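Local coordinates for protein multisubunit Na+/H+ antiporter, A subunit (Anoxybacillus flavithermus, PDB 6Z16) that probably exchanges sodium ions for protons across the cell membrane, as the A subunit of a multisubunit antiporter of the CPA3 family, at residues Val358-Val363 with Ala527-Leu532; Gly401-Met406 with Thr474-Tyr479. One frame throughout, in Å; residues are numbered along the deposited sequence.

Contact 1 (Val358-Val363 with Ala527-Leu532); sequences VFMVAV and AVLYGL
Leu529 reaches across to Val363 tip to tip, and its two methyls straddle the end of the valine: Val363 CG2 stands 3.7 Å from Leu529 CD1 and equally close to CD2 of the same leucine. CD1 has a second partner, because the side chain of Met360 runs obliquely over it and brings Met360 CG to 3.7 Å from Leu529 CD1. One leucine methyl is thus shared by two residues a single helical turn apart.

Met360 does more than cover the leucine. Its first bond does not aim at the other segment, but beyond CG the chain is fully extended (chi2 -174°, chi3 177°), which carries the terminal methyl over to Leu532. There the two side chains pass in opposite directions, with Met360 CE 3.8 Å from Leu532 CD2. Val363 and Val528 also slide past one another at the far end of the patch, with Val363 CG1 4.1 Å from Val528 CG1. Val363 divides its branches: CG1, anti to the backbone N (chi1 -177°), goes to Val528, while CG2 serves Leu529.

Everything that meets here is apolar, and most of it is buried. Leu529 is where the chain leaves helical geometry, and a type II turn from Leu529 to Leu532, with Gly531 at positive phi, brings Leu532 back to the methionine. Phe533, just beyond, also touches Met360. The contact therefore sets the N-terminal end of helix 360-391 against the C-terminal end of helix 514-528 and the turn that follows, while Phe359 and Ala362 pack on Ile344 of helix 323-347.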
loop_
_atom_site.group_PDB
_atom_site.type_symbol
_atom_site.label_atom_id
_atom_site.label_comp_id
_atom_site.label_asym_id
_atom_site.label_seq_id
_atom_site.Cartn_x
_atom_site.Cartn_y
_atom_site.Cartn_z
ATOM N N VAL A 358 -71.420 73.081 72.712
ATOM C CA VAL A 358 -72.567 72.213 72.929
ATOM C C VAL A 358 -72.426 70.875 72.202
ATOM O O VAL A 358 -72.885 69.846 72.716
ATOM C CB VAL A 358 -73.859 72.966 72.540
ATOM C CG1 VAL A 358 -73.894 73.323 71.054
ATOM C CG2 VAL A 358 -75.110 72.198 72.966
ATOM N N PHE A 359 -71.721 70.847 71.062
ATOM C CA PHE A 359 -71.692 69.661 70.212
ATOM C C PHE A 359 -70.964 68.492 70.859
ATOM O O PHE A 359 -71.251 67.339 70.509
ATOM C CB PHE A 359 -71.029 69.977 68.877
ATOM C CG PHE A 359 -71.754 70.990 68.050
ATOM C CD1 PHE A 359 -72.905 70.646 67.362
ATOM C CD2 PHE A 359 -71.253 72.274 67.917
ATOM C CE1 PHE A 359 -73.563 71.575 66.588
ATOM C CE2 PHE A 359 -71.902 73.206 67.142
ATOM C CZ PHE A 359 -73.058 72.857 66.479
ATOM N N MET A 360 -70.069 68.775 71.818
ATOM C CA MET A 360 -69.397 67.740 72.602
ATOM C C MET A 360 -70.372 66.825 73.320
ATOM O O MET A 360 -70.078 65.633 73.494
ATOM C CB MET A 360 -68.463 68.368 73.636
ATOM C CG MET A 360 -67.211 68.979 73.065
ATOM S SD MET A 360 -66.083 69.540 74.347
ATOM C CE MET A 360 -64.706 70.123 73.356
ATOM N N VAL A 361 -71.540 67.362 73.713
ATOM C CA VAL A 361 -72.593 66.571 74.351
ATOM C C VAL A 361 -72.991 65.395 73.473
ATOM O O VAL A 361 -73.147 64.265 73.964
ATOM C CB VAL A 361 -73.798 67.473 74.675
ATOM C CG1 VAL A 361 -74.972 66.659 75.181
ATOM C CG2 VAL A 361 -73.401 68.522 75.692
ATOM N N ALA A 362 -73.046 65.629 72.151
ATOM C CA ALA A 362 -73.383 64.591 71.181
ATOM C C ALA A 362 -72.445 63.399 71.280
ATOM O O ALA A 362 -72.912 62.250 71.298
ATOM C CB ALA A 362 -73.347 65.171 69.771
ATOM N N VAL A 363 -71.138 63.670 71.458
ATOM C CA VAL A 363 -70.136 62.611 71.587
ATOM C C VAL A 363 -70.475 61.721 72.763
ATOM O O VAL A 363 -70.612 60.496 72.614
ATOM C CB VAL A 363 -68.732 63.209 71.760
ATOM C CG1 VAL A 363 -67.699 62.105 71.824
ATOM C CG2 VAL A 363 -68.428 64.169 70.676
ATOM N N ALA A 527 -60.853 60.837 74.418
ATOM C CA ALA A 527 -60.143 60.154 73.344
ATOM C C ALA A 527 -60.687 60.541 71.975
ATOM O O ALA A 527 -59.914 60.858 71.067
ATOM C CB ALA A 527 -60.235 58.643 73.540
ATOM N N VAL A 528 -62.015 60.510 71.810
ATOM C CA VAL A 528 -62.630 60.805 70.513
ATOM C C VAL A 528 -62.435 62.275 70.128
ATOM O O VAL A 528 -62.343 62.613 68.944
ATOM C CB VAL A 528 -64.116 60.389 70.555
ATOM C CG1 VAL A 528 -64.844 60.690 69.263
ATOM C CG2 VAL A 528 -64.231 58.916 70.841
ATOM N N LEU A 529 -62.275 63.156 71.109
ATOM C CA LEU A 529 -62.143 64.580 70.840
ATOM C C LEU A 529 -60.748 65.064 71.204
ATOM O O LEU A 529 -60.602 66.072 71.900
ATOM C CB LEU A 529 -63.189 65.368 71.616
ATOM C CG LEU A 529 -64.644 65.051 71.312
ATOM C CD1 LEU A 529 -65.503 65.802 72.286
ATOM C CD2 LEU A 529 -64.995 65.416 69.889
ATOM N N TYR A 530 -59.731 64.326 70.765
ATOM C CA TYR A 530 -58.354 64.579 71.165
ATOM C C TYR A 530 -57.853 65.925 70.654
ATOM O O TYR A 530 -58.198 66.360 69.553
ATOM C CB TYR A 530 -57.448 63.458 70.651
ATOM C CG TYR A 530 -56.007 63.594 71.086
ATOM C CD1 TYR A 530 -55.627 63.293 72.386
ATOM C CD2 TYR A 530 -55.030 64.035 70.203
ATOM C CE1 TYR A 530 -54.315 63.425 72.796
ATOM C CE2 TYR A 530 -53.713 64.170 70.602
ATOM C CZ TYR A 530 -53.361 63.860 71.898
ATOM O OH TYR A 530 -52.053 63.990 72.301
ATOM N N GLY A 531 -57.041 66.588 71.475
ATOM C CA GLY A 531 -56.421 67.840 71.090
ATOM C C GLY A 531 -57.351 69.025 71.054
ATOM O O GLY A 531 -57.070 70.000 70.355
ATOM N N LEU A 532 -58.446 68.980 71.806
ATOM C CA LEU A 532 -59.507 69.963 71.651
ATOM C C LEU A 532 -59.881 70.564 72.999
ATOM O O LEU A 532 -60.376 71.693 73.071
ATOM C CB LEU A 532 -60.717 69.301 70.996
ATOM C CG LEU A 532 -61.860 70.171 70.499
ATOM C CD1 LEU A 532 -61.355 71.040 69.366
ATOM C CD2 LEU A 532 -63.007 69.291 70.051
#

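Contact 2 (Gly401-Met406 with Thr474-Tyr479)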
loop_
_atom_site.group_PDB
_atom_site.type_symbol
_atom_site.label_atom_id
_atom_site.label_comp_id
_atom_site.label_asym_id
_atom_site.label_seq_id
_atom_site.Cartn_x
_atom_site.Cartn_y
_atom_site.Cartn_z
ATOM N N GLY A 401 -100.046 33.935 74.960
ATOM C CA GLY A 401 -99.942 34.324 76.352
ATOM C C GLY A 401 -98.852 33.593 77.104
ATOM O O GLY A 401 -98.984 32.401 77.396
ATOM N N LEU A 402 -97.768 34.298 77.428
ATOM C CA LEU A 402 -96.623 33.700 78.106
ATOM C C LEU A 402 -96.167 34.552 79.284
ATOM O O LEU A 402 -94.988 34.543 79.642
ATOM C CB LEU A 402 -95.466 33.473 77.132
ATOM C CG LEU A 402 -95.666 32.434 76.024
ATOM C CD1 LEU A 402 -94.485 32.434 75.078
ATOM C CD2 LEU A 402 -95.877 31.052 76.610
ATOM N N MET A 403 -97.089 35.294 79.897
ATOM C CA MET A 403 -96.763 36.038 81.109
ATOM C C MET A 403 -96.736 35.126 82.329
ATOM O O MET A 403 -95.702 34.977 82.986
ATOM C CB MET A 403 -97.773 37.160 81.331
ATOM C CG MET A 403 -97.488 37.953 82.587
ATOM S SD MET A 403 -98.743 39.191 82.928
ATOM C CE MET A 403 -98.384 40.358 81.633
ATOM N N THR A 404 -97.870 34.501 82.642
ATOM C CA THR A 404 -97.980 33.602 83.782
ATOM C C THR A 404 -97.400 32.223 83.504
ATOM O O THR A 404 -97.462 31.353 84.379
ATOM C CB THR A 404 -99.443 33.466 84.203
ATOM O OG1 THR A 404 -100.200 32.910 83.121
ATOM C CG2 THR A 404 -100.013 34.826 84.567
ATOM N N ILE A 405 -96.859 32.003 82.312
ATOM C CA ILE A 405 -96.133 30.782 82.003
ATOM C C ILE A 405 -94.635 30.972 82.211
ATOM O O ILE A 405 -93.957 30.090 82.743
ATOM C CB ILE A 405 -96.461 30.354 80.559
ATOM C CG1 ILE A 405 -97.973 30.228 80.371
ATOM C CG2 ILE A 405 -95.804 29.043 80.220
ATOM C CD1 ILE A 405 -98.619 29.197 81.262
ATOM N N MET A 406 -94.105 32.131 81.818
ATOM C CA MET A 406 -92.665 32.401 81.840
ATOM C C MET A 406 -92.418 33.778 82.436
ATOM O O MET A 406 -92.180 34.748 81.707
ATOM C CB MET A 406 -92.080 32.349 80.430
ATOM C CG MET A 406 -92.250 31.051 79.690
ATOM S SD MET A 406 -91.586 31.191 78.026
ATOM C CE MET A 406 -92.232 29.694 77.306
ATOM N N THR A 474 -95.781 39.052 72.212
ATOM C CA THR A 474 -94.969 37.923 72.654
ATOM C C THR A 474 -95.521 37.252 73.901
ATOM O O THR A 474 -95.540 36.023 73.981
ATOM C CB THR A 474 -93.528 38.378 72.920
ATOM O OG1 THR A 474 -93.034 39.062 71.765
ATOM C CG2 THR A 474 -92.617 37.198 73.192
ATOM N N PHE A 475 -96.007 38.032 74.863
ATOM C CA PHE A 475 -96.409 37.505 76.155
ATOM C C PHE A 475 -97.875 37.722 76.492
ATOM O O PHE A 475 -98.387 37.034 77.380
ATOM C CB PHE A 475 -95.558 38.135 77.265
ATOM C CG PHE A 475 -94.097 37.835 77.148
ATOM C CD1 PHE A 475 -93.597 36.613 77.564
ATOM C CD2 PHE A 475 -93.220 38.778 76.629
ATOM C CE1 PHE A 475 -92.251 36.332 77.462
ATOM C CE2 PHE A 475 -91.873 38.502 76.527
ATOM C CZ PHE A 475 -91.390 37.277 76.944
ATOM N N PHE A 476 -98.557 38.652 75.833
ATOM C CA PHE A 476 -99.953 38.933 76.117
ATOM C C PHE A 476 -100.858 38.056 75.259
ATOM O O PHE A 476 -100.403 37.250 74.446
ATOM C CB PHE A 476 -100.255 40.407 75.881
ATOM C CG PHE A 476 -99.591 41.325 76.856
ATOM C CD1 PHE A 476 -100.156 41.565 78.089
ATOM C CD2 PHE A 476 -98.402 41.948 76.537
ATOM C CE1 PHE A 476 -99.550 42.421 78.983
ATOM C CE2 PHE A 476 -97.788 42.802 77.427
ATOM C CZ PHE A 476 -98.360 43.035 78.652
ATOM N N GLY A 477 -102.164 38.227 75.430
ATOM C CA GLY A 477 -103.128 37.469 74.661
ATOM C C GLY A 477 -103.666 36.281 75.425
ATOM O O GLY A 477 -104.215 36.435 76.520
ATOM N N THR A 478 -103.509 35.086 74.861
ATOM C CA THR A 478 -103.981 33.870 75.504
ATOM C C THR A 478 -103.081 32.707 75.116
ATOM O O THR A 478 -102.316 32.778 74.150
ATOM C CB THR A 478 -105.437 33.561 75.136
ATOM O OG1 THR A 478 -105.872 32.397 75.850
ATOM C CG2 THR A 478 -105.575 33.329 73.642
ATOM N N TYR A 479 -103.181 31.632 75.890
ATOM C CA TYR A 479 -102.381 30.438 75.669
ATOM C C TYR A 479 -103.079 29.514 74.684
ATOM O O TYR A 479 -104.302 29.351 74.727
ATOM C CB TYR A 479 -102.133 29.706 76.988
ATOM C CG TYR A 479 -101.293 28.461 76.842
ATOM C CD1 TYR A 479 -99.920 28.545 76.653
ATOM C CD2 TYR A 479 -101.877 27.198 76.884
ATOM C CE1 TYR A 479 -99.151 27.407 76.516
ATOM C CE2 TYR A 479 -101.118 26.057 76.743
ATOM C CZ TYR A 479 -99.757 26.166 76.559
ATOM O OH TYR A 479 -99.000 25.025 76.420
#
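Gly401 and Leu402 are tied to the 474-479 loop by two backbone hydrogen bonds. Gly401 N donates to Thr478 O at 2.7 Å, and Leu402 N donates to Phe475 O at 2.8 Å. Phe475 O also receives a CA-H...O contact from Gly401 CA at 3.3 Å.

Two apolar contacts accompany these bonds. Leu402 CB lies 3.7 Å from Phe475 CD1. Met403 leaves the backbone with CG anti to N (chi1 179°) and bends at chi3 (-71°), which sets Met403 CE 3.6 Å from Phe476 CE1, obliquely to that ring.

A third kind of approach brings aromatic edges to carbonyl oxygens. The ring of Phe475 turns its edge to Leu402 O, with Phe475 CD1 3.2 Å from that oxygen, and Tyr479 has its ring edge toward Gly401 O.

Neither segment is regular helix or strand. The first leads from helix 360-391 to Met406, the N-cap of helix 407-421; the second follows helix 451-472. Phe475 packs edge-to-face on Phe410 of helix 407-421, and Leu402 rests on Val387 of helix 360-391.

The two contacts are far apart, with centres 46 Å and nearest atoms about 31 Å from each other, yet helix 360-391 connects them: contact 1 involves its start, and contact 2 involves the loop after its end. Along the chain the order is 358-363, 401-406, 474-479, 527-532, so contact 2 is nested inside the loop that contact 1 closes. Contact 1 brings helix 514-528 back to helix 360-391 in a buried apolar patch. Contact 2 joins two interhelical loops in a partly buried place. Both thus pair an earlier part of the chain with a later one, the first between helix ends and the second between loops.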